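Local coordinates for protein UTP--glucose-1-phosphate uridylyltransferase YngB (Bacillus subtilis, PDB 7O2N) that catalyses the formation of UDP-glucose from glucose-1-phosphate and UTP, a step toward the diglucosyl-diacylglycerol of the membrane and the glucosylation of wall teichoic acid, at residues I50-I55 and L96-Y101; I134-T139 and N251-G256; E155-Q160 and I243-L248. One frame throughout, in Å; residues are numbered along the deposited sequence.

Contact 1: I50-I55 and L96-Y101; sequences IEDILI and LANIHY
Asp-52 to Ile-55 and Asn-98 to Tyr-101 run as parallel neighbours in one sheet, their strand axes 4.6 Å apart at the closest and their directions 26° apart. Four backbone bonds link them, each nearly straight at hydrogen: Asn-98 N gives to Glu-51 O, Ile-53 N to Asn-98 O, His-100 N to Ile-53 O, and Ile-55 N to His-100 O. Residues paired in register send their side chains to the same face. At the start of one face, Asp-52 and Asn-98 lie side by side with carboxylate and amide planes only 27° apart. Asn-98 ND2 donates to Asp-52 OD1 at 2.8 Å, almost within its own amide plane and nearly in line with the carboxylate C-O bond. Both CG atoms sit anti to their carbonyl carbons, which puts the two groups alongside each other, pointing the same way. Such a pair of adjacent parallel strands, with helices 62-67, 72-79 and 84-93 in the connection, is a beta-alpha-beta crossover of the Rossmann-like core of a GT-A nucleotidyltransferase; strand 6-11 flanks 52-57 on its other edge. Farther along the same face, Leu-54 CD1 touches His-100 CB at 3.9 Å, and the His-100 ring also meets that of Phe-120, from helix 118-121. ND1 of this histidine makes two weak bonds, to Asn-98 O and to Ile-53 O. The contacts on the reverse face are apolar: Ile-53 CD1 touches both Ala-97 CB (3.9 Å) and Ile-99 CD1 (4.0 Å). Ile-55 CD1 touches Ile-99 CG2 at 3.6 Å and, on the Tyr-101 ring, CE1 at 3.5 Å. Helix 37-47 covers this face, with Val-42 against Ile-53.

Contact 2: I134-T139 and N251-G256; sequences IMVSET and NRYDIG
Val-136 and Tyr-253 meet at an angle: the CG2 methyl of the valine lies in the plane of the tyrosine ring, at its edge, 3.5 Å from Tyr-253 CE2. The valine's CG1 is anti to the backbone N (chi1 -168°), and this turn carries CG2 to the ring. Both residues also touch Ile-268 of helix 258-269 and Met-271 just beyond it. The same face holds a second apolar pair, in which Ile-134 CD1 reaches Ile-255 CD1 at 4.0 Å as the two chains slant across one another. On the reverse face the Met-135 chain bends at chi2 and chi3, turning CE back onto the Asn-251 carbonyl, with Arg-252 CB 3.9 Å from Met-135 CE. The arginine is extended from CG to NE, leading away from strand 134-136, and its NH2 is hydrogen-bonded to Tyr-170 OH; the ion pair from NE to Asp-133 is long and weak. Four backbone bonds fix the register: Ile-134 and Tyr-253 exchange two, both of 2.8 Å between the N of one and the O of the other, and Val-136 and Asn-251 exchange two more. Met-135 and Arg-252 between them form the non-hydrogen-bonded pair. At the strand's last residue, Asp-254 OD1 accepts from Gly-256 N at 3.1 Å, from above the carboxylate plane, closing an Asx turn. With strand directions 160° apart, this is a two-stranded antiparallel ribbon, a small sheet separate from the large mixed one of the nucleotidyltransferase fold.

Contact 3: E155-Q160 and I243-L248; sequences EVVGVQ and IHARLL
Gln-160 and Leu-248 cross at about a right angle at the far end of a parallel strand pair, and the glutamine can be traced atom by atom. From CB its chain turns with CG anti to the carbonyl carbon (chi1 -84°), which sets CG against the leucine, 3.9 Å from Leu-248 CB. Beyond CG the chain is extended, so CD passes Leu-248 O at 3.9 Å. At the tip, NE2 donates to Leu-248 O at 3.1 Å with an N-H...O angle of 171°. The acceptor lies close to the amide plane of Gln-160, whereas the donor stands above the carbonyl plane of Leu-248. NE2 has a second, weak bond to Gly-250 O. Leu-248 in turn is held by its own N, which gives to Val-159 O at 2.9 Å, and its CD1 lies against the Gly-158 to Val-159 peptide, 3.6 Å from Val-159 N. Further back the ladder continues: Val-159 N to Arg-246 O, Arg-246 N to Val-157 O, and Val-157 N to His-244 O. The axes of strands 156-160 and 244-247 approach to 4.5 Å and differ in direction by 31°. On one face, Val-159 CG2 packs on Ala-245 CB at 3.8 Å; strand 201-204 adjoins Val-159, and helix 230-240 packs on Val-157. The other face carries Val-156 and Arg-246, against helix 141-152. Backbone polar groups thus pair strand to strand, apolar side chains pack on the face of Val-157, Val-159 and Ala-245, and the amide of Gln-160 adds a side-chain bond beyond the last main-chain one, meeting the carbonyls where the chain turns toward Gly-250.

Contacts 1 and 3 belong to the same large mixed sheet, at separate places: their centres are 23 Å apart and their nearest atoms about 12 Å. Contact 2 forms its own ribbon, its centre 15 Å from that of contact 3 and 21 Å from that of contact 1. Only contacts 2 and 3 touch, through Gln-160: its OE1 lies 3.4 Å from Arg-252 CD, and its NE2 4.0 Å from Met-135 SD. In sequence, 155-160 and 243-248 both fall between the two segments of contact 2, whereas contact 1 is complete earlier. Sugar nucleotides in GT-A nucleotidyltransferases bind near the C-terminal ends of central parallel strands, probably so here.

Contact 1: I50-I55 and L96-Y101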
loop_
_atom_site.group_PDB
_atom_site.type_symbol
_atom_site.label_atom_id
_atom_site.label_comp_id
_atom_site.label_asym_id
_atom_site.label_seq_id
_atom_site.Cartn_x
_atom_site.Cartn_y
_atom_site.Cartn_z
ATOM N N ILE A 50 -8.221 -13.647 -21.476
ATOM C CA ILE A 50 -9.335 -12.708 -21.471
ATOM C C ILE A 50 -8.896 -11.422 -22.155
ATOM O O ILE A 50 -7.794 -10.929 -21.925
ATOM C CB ILE A 50 -9.873 -12.441 -20.051
ATOM C CG1 ILE A 50 -10.356 -13.735 -19.394
ATOM C CG2 ILE A 50 -10.965 -11.379 -20.070
ATOM C CD1 ILE A 50 -11.302 -14.514 -20.250
ATOM N N GLU A 51 -9.777 -10.886 -23.007
ATOM C CA GLU A 51 -9.446 -9.686 -23.763
ATOM C C GLU A 51 -10.223 -8.472 -23.229
ATOM O O GLU A 51 -9.773 -7.349 -23.409
ATOM C CB GLU A 51 -9.541 -9.957 -25.267
ATOM C CG GLU A 51 -10.581 -11.018 -25.624
ATOM C CD GLU A 51 -10.714 -11.447 -27.080
ATOM O OE1 GLU A 51 -9.697 -11.405 -27.813
ATOM O OE2 GLU A 51 -11.841 -11.852 -27.476
ATOM N N ASP A 52 -11.352 -8.696 -22.530
ATOM C CA ASP A 52 -12.235 -7.607 -22.134
ATOM C C ASP A 52 -12.755 -7.813 -20.711
ATOM O O ASP A 52 -13.399 -8.813 -20.411
ATOM C CB ASP A 52 -13.409 -7.454 -23.106
ATOM C CG ASP A 52 -13.029 -7.237 -24.569
ATOM O OD1 ASP A 52 -12.308 -6.235 -24.868
ATOM O OD2 ASP A 52 -13.484 -8.056 -25.412
ATOM N N ILE A 53 -12.496 -6.820 -19.856
ATOM C CA ILE A 53 -12.853 -6.849 -18.448
ATOM C C ILE A 53 -13.800 -5.682 -18.151
ATOM O O ILE A 53 -13.591 -4.539 -18.587
ATOM C CB ILE A 53 -11.572 -6.761 -17.601
ATOM C CG1 ILE A 53 -10.642 -7.953 -17.847
ATOM C CG2 ILE A 53 -11.902 -6.589 -16.129
ATOM C CD1 ILE A 53 -9.262 -7.834 -17.216
ATOM N N LEU A 54 -14.860 -5.990 -17.399
ATOM C CA LEU A 54 -15.709 -4.949 -16.851
ATOM C C LEU A 54 -15.488 -4.901 -15.345
ATOM O O LEU A 54 -15.657 -5.894 -14.642
ATOM C CB LEU A 54 -17.170 -5.278 -17.152
ATOM C CG LEU A 54 -18.191 -4.321 -16.532
ATOM C CD1 LEU A 54 -17.949 -2.868 -16.944
ATOM C CD2 LEU A 54 -19.598 -4.720 -16.928
ATOM N N ILE A 55 -15.090 -3.734 -14.855
ATOM C CA ILE A 55 -14.971 -3.536 -13.426
ATOM C C ILE A 55 -16.227 -2.813 -12.971
ATOM O O ILE A 55 -16.581 -1.771 -13.522
ATOM C CB ILE A 55 -13.706 -2.726 -13.097
ATOM C CG1 ILE A 55 -12.447 -3.428 -13.607
ATOM C CG2 ILE A 55 -13.646 -2.418 -11.609
ATOM C CD1 ILE A 55 -11.201 -2.633 -13.406
ATOM N N LEU A 96 -2.727 -4.635 -20.866
ATOM C CA LEU A 96 -3.093 -5.983 -20.465
ATOM C C LEU A 96 -4.408 -6.425 -21.097
ATOM O O LEU A 96 -4.512 -7.541 -21.566
ATOM C CB LEU A 96 -3.170 -6.022 -18.941
ATOM C CG LEU A 96 -1.821 -5.903 -18.248
ATOM C CD1 LEU A 96 -1.946 -5.083 -16.987
ATOM C CD2 LEU A 96 -1.305 -7.287 -17.930
ATOM N N ALA A 97 -5.430 -5.575 -21.064
ATOM C CA ALA A 97 -6.754 -5.970 -21.528
ATOM C C ALA A 97 -7.528 -4.698 -21.823
ATOM O O ALA A 97 -7.021 -3.613 -21.569
ATOM C CB ALA A 97 -7.456 -6.775 -20.463
ATOM N N ASN A 98 -8.733 -4.825 -22.375
ATOM C CA ASN A 98 -9.556 -3.649 -22.593
ATOM C C ASN A 98 -10.440 -3.499 -21.369
ATOM O O ASN A 98 -11.317 -4.338 -21.152
ATOM C CB ASN A 98 -10.434 -3.772 -23.841
ATOM C CG ASN A 98 -9.662 -3.977 -25.124
ATOM O OD1 ASN A 98 -8.613 -3.359 -25.342
ATOM N ND2 ASN A 98 -10.193 -4.834 -25.980
ATOM N N ILE A 99 -10.188 -2.436 -20.593
ATOM C CA ILE A 99 -10.805 -2.312 -19.287
ATOM C C ILE A 99 -12.004 -1.375 -19.380
ATOM O O ILE A 99 -11.826 -0.186 -19.630
ATOM C CB ILE A 99 -9.782 -1.804 -18.260
ATOM C CG1 ILE A 99 -8.452 -2.549 -18.325
ATOM C CG2 ILE A 99 -10.366 -1.872 -16.866
ATOM C CD1 ILE A 99 -8.563 -4.028 -18.074
ATOM N N HIS A 100 -13.201 -1.921 -19.141
ATOM C CA HIS A 100 -14.435 -1.146 -19.102
ATOM C C HIS A 100 -14.866 -0.939 -17.647
ATOM O O HIS A 100 -14.528 -1.758 -16.805
ATOM C CB HIS A 100 -15.523 -1.890 -19.895
ATOM C CG HIS A 100 -15.123 -2.234 -21.293
ATOM N ND1 HIS A 100 -13.969 -2.925 -21.589
ATOM C CD2 HIS A 100 -15.712 -1.988 -22.478
ATOM C CE1 HIS A 100 -13.858 -3.073 -22.890
ATOM N NE2 HIS A 100 -14.921 -2.517 -23.456
ATOM N N TYR A 101 -15.615 0.140 -17.364
ATOM C CA TYR A 101 -16.137 0.427 -16.030
ATOM C C TYR A 101 -17.636 0.706 -16.039
ATOM O O TYR A 101 -18.185 1.288 -16.969
ATOM C CB TYR A 101 -15.477 1.663 -15.424
ATOM C CG TYR A 101 -13.989 1.520 -15.406
ATOM C CD1 TYR A 101 -13.358 0.750 -14.440
ATOM C CD2 TYR A 101 -13.222 2.084 -16.406
ATOM C CE1 TYR A 101 -11.982 0.570 -14.457
ATOM C CE2 TYR A 101 -11.847 1.912 -16.438
ATOM C CZ TYR A 101 -11.222 1.143 -15.465
ATOM O OH TYR A 101 -9.864 0.982 -15.477
#

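Contact 2: I134-T139 and N251-G256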
loop_
_atom_site.group_PDB
_atom_site.type_symbol
_atom_site.label_atom_id
_atom_site.label_comp_id
_atom_site.label_asym_id
_atom_site.label_seq_id
_atom_site.Cartn_x
_atom_site.Cartn_y
_atom_site.Cartn_z
ATOM N N ILE A 134 -4.245 -14.304 -4.290
ATOM C CA ILE A 134 -3.408 -14.419 -5.475
ATOM C C ILE A 134 -3.011 -15.887 -5.627
ATOM O O ILE A 134 -2.742 -16.557 -4.641
ATOM C CB ILE A 134 -2.217 -13.436 -5.404
ATOM C CG1 ILE A 134 -2.699 -11.983 -5.524
ATOM C CG2 ILE A 134 -1.099 -13.780 -6.385
ATOM C CD1 ILE A 134 -1.849 -10.950 -4.764
ATOM N N MET A 135 -3.038 -16.387 -6.866
ATOM C CA MET A 135 -2.629 -17.737 -7.212
ATOM C C MET A 135 -1.343 -17.657 -8.025
ATOM O O MET A 135 -1.265 -16.932 -9.017
ATOM C CB MET A 135 -3.692 -18.404 -8.080
ATOM C CG MET A 135 -4.940 -18.783 -7.326
ATOM S SD MET A 135 -5.032 -20.519 -6.858
ATOM C CE MET A 135 -3.286 -20.841 -6.643
ATOM N N VAL A 136 -0.326 -18.407 -7.591
ATOM C CA VAL A 136 0.882 -18.577 -8.375
ATOM C C VAL A 136 0.856 -19.988 -8.944
ATOM O O VAL A 136 0.733 -20.947 -8.181
ATOM C CB VAL A 136 2.121 -18.313 -7.502
ATOM C CG1 VAL A 136 3.389 -18.197 -8.337
ATOM C CG2 VAL A 136 1.935 -17.055 -6.657
ATOM N N SER A 137 0.938 -20.079 -10.284
ATOM C CA SER A 137 0.556 -21.271 -11.032
ATOM C C SER A 137 1.368 -21.395 -12.318
ATOM O O SER A 137 1.746 -20.390 -12.900
ATOM C CB SER A 137 -0.910 -21.245 -11.352
ATOM O OG SER A 137 -1.662 -21.124 -10.167
ATOM N N GLU A 138 1.590 -22.635 -12.773
ATOM C CA GLU A 138 2.195 -22.860 -14.078
ATOM C C GLU A 138 1.167 -22.493 -15.149
ATOM O O GLU A 138 1.476 -21.890 -16.177
ATOM C CB GLU A 138 2.686 -24.305 -14.206
ATOM C CG GLU A 138 3.711 -24.681 -13.156
ATOM C CD GLU A 138 4.307 -26.061 -13.354
ATOM O OE1 GLU A 138 5.543 -26.157 -13.455
ATOM O OE2 GLU A 138 3.534 -27.038 -13.398
ATOM N N THR A 139 -0.078 -22.873 -14.877
ATOM C CA THR A 139 -1.236 -22.523 -15.666
ATOM C C THR A 139 -2.088 -21.531 -14.865
ATOM O O THR A 139 -2.609 -21.866 -13.794
ATOM C CB THR A 139 -1.983 -23.829 -15.936
ATOM O OG1 THR A 139 -1.260 -24.498 -16.961
ATOM C CG2 THR A 139 -3.430 -23.663 -16.334
ATOM N N ASN A 251 -0.376 -22.249 -5.965
ATOM C CA ASN A 251 -0.225 -21.849 -4.573
ATOM C C ASN A 251 -1.003 -20.578 -4.296
ATOM O O ASN A 251 -0.843 -19.593 -5.017
ATOM C CB ASN A 251 1.224 -21.555 -4.206
ATOM C CG ASN A 251 1.954 -22.823 -3.837
ATOM O OD1 ASN A 251 1.450 -23.613 -3.030
ATOM N ND2 ASN A 251 3.102 -23.044 -4.462
ATOM N N ARG A 252 -1.798 -20.604 -3.218
ATOM C CA ARG A 252 -2.834 -19.604 -3.010
ATOM C C ARG A 252 -2.573 -18.719 -1.783
ATOM O O ARG A 252 -2.471 -19.201 -0.657
ATOM C CB ARG A 252 -4.183 -20.307 -2.897
ATOM C CG ARG A 252 -5.243 -19.418 -2.277
ATOM C CD ARG A 252 -6.621 -20.008 -2.346
ATOM N NE ARG A 252 -7.423 -19.038 -1.614
ATOM C CZ ARG A 252 -7.723 -19.155 -0.326
ATOM N NH1 ARG A 252 -7.314 -20.235 0.335
ATOM N NH2 ARG A 252 -8.447 -18.212 0.265
ATOM N N TYR A 253 -2.536 -17.397 -1.996
ATOM C CA TYR A 253 -2.296 -16.445 -0.924
ATOM C C TYR A 253 -3.516 -15.560 -0.722
ATOM O O TYR A 253 -3.750 -14.651 -1.521
ATOM C CB TYR A 253 -1.077 -15.590 -1.248
ATOM C CG TYR A 253 0.115 -16.439 -1.570
ATOM C CD1 TYR A 253 0.732 -17.214 -0.598
ATOM C CD2 TYR A 253 0.578 -16.510 -2.863
ATOM C CE1 TYR A 253 1.807 -18.033 -0.898
ATOM C CE2 TYR A 253 1.665 -17.308 -3.178
ATOM C CZ TYR A 253 2.271 -18.079 -2.201
ATOM O OH TYR A 253 3.339 -18.860 -2.539
ATOM N N ASP A 254 -4.278 -15.859 0.345
ATOM C CA ASP A 254 -5.448 -15.075 0.696
ATOM C C ASP A 254 -4.978 -13.689 1.132
ATOM O O ASP A 254 -3.972 -13.566 1.835
ATOM C CB ASP A 254 -6.336 -15.817 1.697
ATOM C CG ASP A 254 -7.194 -14.919 2.579
ATOM O OD1 ASP A 254 -6.621 -14.056 3.310
ATOM O OD2 ASP A 254 -8.426 -15.086 2.555
ATOM N N ILE A 255 -5.691 -12.651 0.664
ATOM C CA ILE A 255 -5.375 -11.270 1.002
ATOM C C ILE A 255 -6.604 -10.545 1.564
ATOM O O ILE A 255 -6.766 -9.345 1.337
ATOM C CB ILE A 255 -4.781 -10.544 -0.224
ATOM C CG1 ILE A 255 -5.737 -10.541 -1.422
ATOM C CG2 ILE A 255 -3.445 -11.153 -0.586
ATOM C CD1 ILE A 255 -5.154 -9.963 -2.688
ATOM N N GLY A 256 -7.457 -11.263 2.312
ATOM C CA GLY A 256 -8.655 -10.695 2.908
ATOM C C GLY A 256 -8.393 -9.947 4.221
ATOM O O GLY A 256 -9.241 -9.208 4.694
#

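Contact 3: E155-Q160 and I243-L248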
loop_
_atom_site.group_PDB
_atom_site.type_symbol
_atom_site.label_atom_id
_atom_site.label_comp_id
_atom_site.label_asym_id
_atom_site.label_seq_id
_atom_site.Cartn_x
_atom_site.Cartn_y
_atom_site.Cartn_z
ATOM N N GLU A 155 -21.696 -24.209 -15.965
ATOM C CA GLU A 155 -21.153 -23.277 -14.987
ATOM C C GLU A 155 -20.080 -24.005 -14.181
ATOM O O GLU A 155 -20.402 -24.912 -13.423
ATOM C CB GLU A 155 -22.267 -22.751 -14.074
ATOM C CG GLU A 155 -23.150 -21.669 -14.689
ATOM C CD GLU A 155 -24.171 -22.058 -15.756
ATOM O OE1 GLU A 155 -24.358 -23.278 -16.000
ATOM O OE2 GLU A 155 -24.783 -21.133 -16.358
ATOM N N VAL A 156 -18.812 -23.623 -14.384
ATOM C CA VAL A 156 -17.673 -24.179 -13.668
ATOM C C VAL A 156 -17.244 -23.245 -12.528
ATOM O O VAL A 156 -17.273 -22.025 -12.658
ATOM C CB VAL A 156 -16.509 -24.585 -14.607
ATOM C CG1 VAL A 156 -16.801 -24.385 -16.089
ATOM C CG2 VAL A 156 -15.146 -24.028 -14.216
ATOM N N VAL A 157 -16.867 -23.843 -11.391
ATOM C CA VAL A 157 -16.405 -23.143 -10.198
ATOM C C VAL A 157 -14.948 -23.542 -9.941
ATOM O O VAL A 157 -14.549 -24.667 -10.222
ATOM C CB VAL A 157 -17.308 -23.474 -8.989
ATOM C CG1 VAL A 157 -16.505 -23.710 -7.737
ATOM C CG2 VAL A 157 -18.379 -22.434 -8.721
ATOM N N GLY A 158 -14.152 -22.614 -9.404
ATOM C CA GLY A 158 -12.766 -22.855 -9.030
ATOM C C GLY A 158 -12.630 -23.146 -7.535
ATOM O O GLY A 158 -13.089 -22.363 -6.696
ATOM N N VAL A 159 -11.998 -24.288 -7.213
ATOM C CA VAL A 159 -11.978 -24.811 -5.852
ATOM C C VAL A 159 -10.573 -25.250 -5.440
ATOM O O VAL A 159 -9.679 -25.497 -6.265
ATOM C CB VAL A 159 -13.004 -25.940 -5.619
ATOM C CG1 VAL A 159 -14.428 -25.411 -5.581
ATOM C CG2 VAL A 159 -12.852 -27.113 -6.592
ATOM N N GLN A 160 -10.423 -25.310 -4.108
ATOM C CA GLN A 160 -9.301 -25.892 -3.384
ATOM C C GLN A 160 -9.806 -26.341 -2.005
ATOM O O GLN A 160 -10.823 -25.848 -1.503
ATOM C CB GLN A 160 -8.157 -24.877 -3.275
ATOM C CG GLN A 160 -7.255 -24.824 -4.496
ATOM C CD GLN A 160 -6.058 -23.960 -4.208
ATOM O OE1 GLN A 160 -6.063 -23.223 -3.220
ATOM N NE2 GLN A 160 -5.018 -24.062 -5.034
ATOM N N ILE A 243 -23.549 -28.833 -11.725
ATOM C CA ILE A 243 -22.411 -27.995 -12.071
ATOM C C ILE A 243 -21.117 -28.791 -11.949
ATOM O O ILE A 243 -21.107 -29.913 -11.469
ATOM C CB ILE A 243 -22.398 -26.843 -11.049
ATOM C CG1 ILE A 243 -23.577 -25.886 -11.234
ATOM C CG2 ILE A 243 -21.064 -26.116 -10.987
ATOM C CD1 ILE A 243 -23.543 -24.693 -10.295
ATOM N N HIS A 244 -20.016 -28.179 -12.382
ATOM C CA HIS A 244 -18.688 -28.762 -12.301
ATOM C C HIS A 244 -17.753 -27.834 -11.525
ATOM O O HIS A 244 -18.065 -26.662 -11.334
ATOM C CB HIS A 244 -18.162 -29.086 -13.703
ATOM C CG HIS A 244 -18.897 -30.205 -14.357
ATOM N ND1 HIS A 244 -20.240 -30.451 -14.125
ATOM C CD2 HIS A 244 -18.493 -31.135 -15.244
ATOM C CE1 HIS A 244 -20.630 -31.478 -14.846
ATOM N NE2 HIS A 244 -19.577 -31.915 -15.542
ATOM N N ALA A 245 -16.619 -28.386 -11.059
ATOM C CA ALA A 245 -15.616 -27.648 -10.309
ATOM C C ALA A 245 -14.221 -28.148 -10.671
ATOM O O ALA A 245 -13.987 -29.350 -10.784
ATOM C CB ALA A 245 -15.879 -27.773 -8.831
ATOM N N ARG A 246 -13.293 -27.211 -10.856
ATOM C CA ARG A 246 -11.898 -27.558 -11.050
ATOM C C ARG A 246 -11.164 -27.438 -9.714
ATOM O O ARG A 246 -11.316 -26.445 -9.007
ATOM C CB ARG A 246 -11.273 -26.612 -12.079
ATOM C CG ARG A 246 -9.761 -26.744 -12.197
ATOM C CD ARG A 246 -9.525 -27.869 -13.174
ATOM N NE ARG A 246 -8.225 -27.802 -13.814
ATOM C CZ ARG A 246 -7.105 -28.205 -13.244
ATOM N NH1 ARG A 246 -7.151 -28.692 -12.016
ATOM N NH2 ARG A 246 -5.954 -28.128 -13.894
ATOM N N LEU A 247 -10.377 -28.465 -9.362
ATOM C CA LEU A 247 -9.376 -28.305 -8.323
ATOM C C LEU A 247 -8.216 -27.542 -8.950
ATOM O O LEU A 247 -7.786 -27.851 -10.058
ATOM C CB LEU A 247 -8.935 -29.674 -7.806
ATOM C CG LEU A 247 -8.151 -29.669 -6.489
ATOM C CD1 LEU A 247 -9.059 -29.695 -5.254
ATOM C CD2 LEU A 247 -7.167 -30.827 -6.469
ATOM N N LEU A 248 -7.762 -26.502 -8.253
ATOM C CA LEU A 248 -6.817 -25.568 -8.829
ATOM C C LEU A 248 -5.394 -25.969 -8.453
ATOM O O LEU A 248 -5.089 -26.227 -7.286
ATOM C CB LEU A 248 -7.151 -24.172 -8.301
ATOM C CG LEU A 248 -8.473 -23.588 -8.793
ATOM C CD1 LEU A 248 -8.951 -22.474 -7.881
ATOM C CD2 LEU A 248 -8.331 -23.080 -10.211
#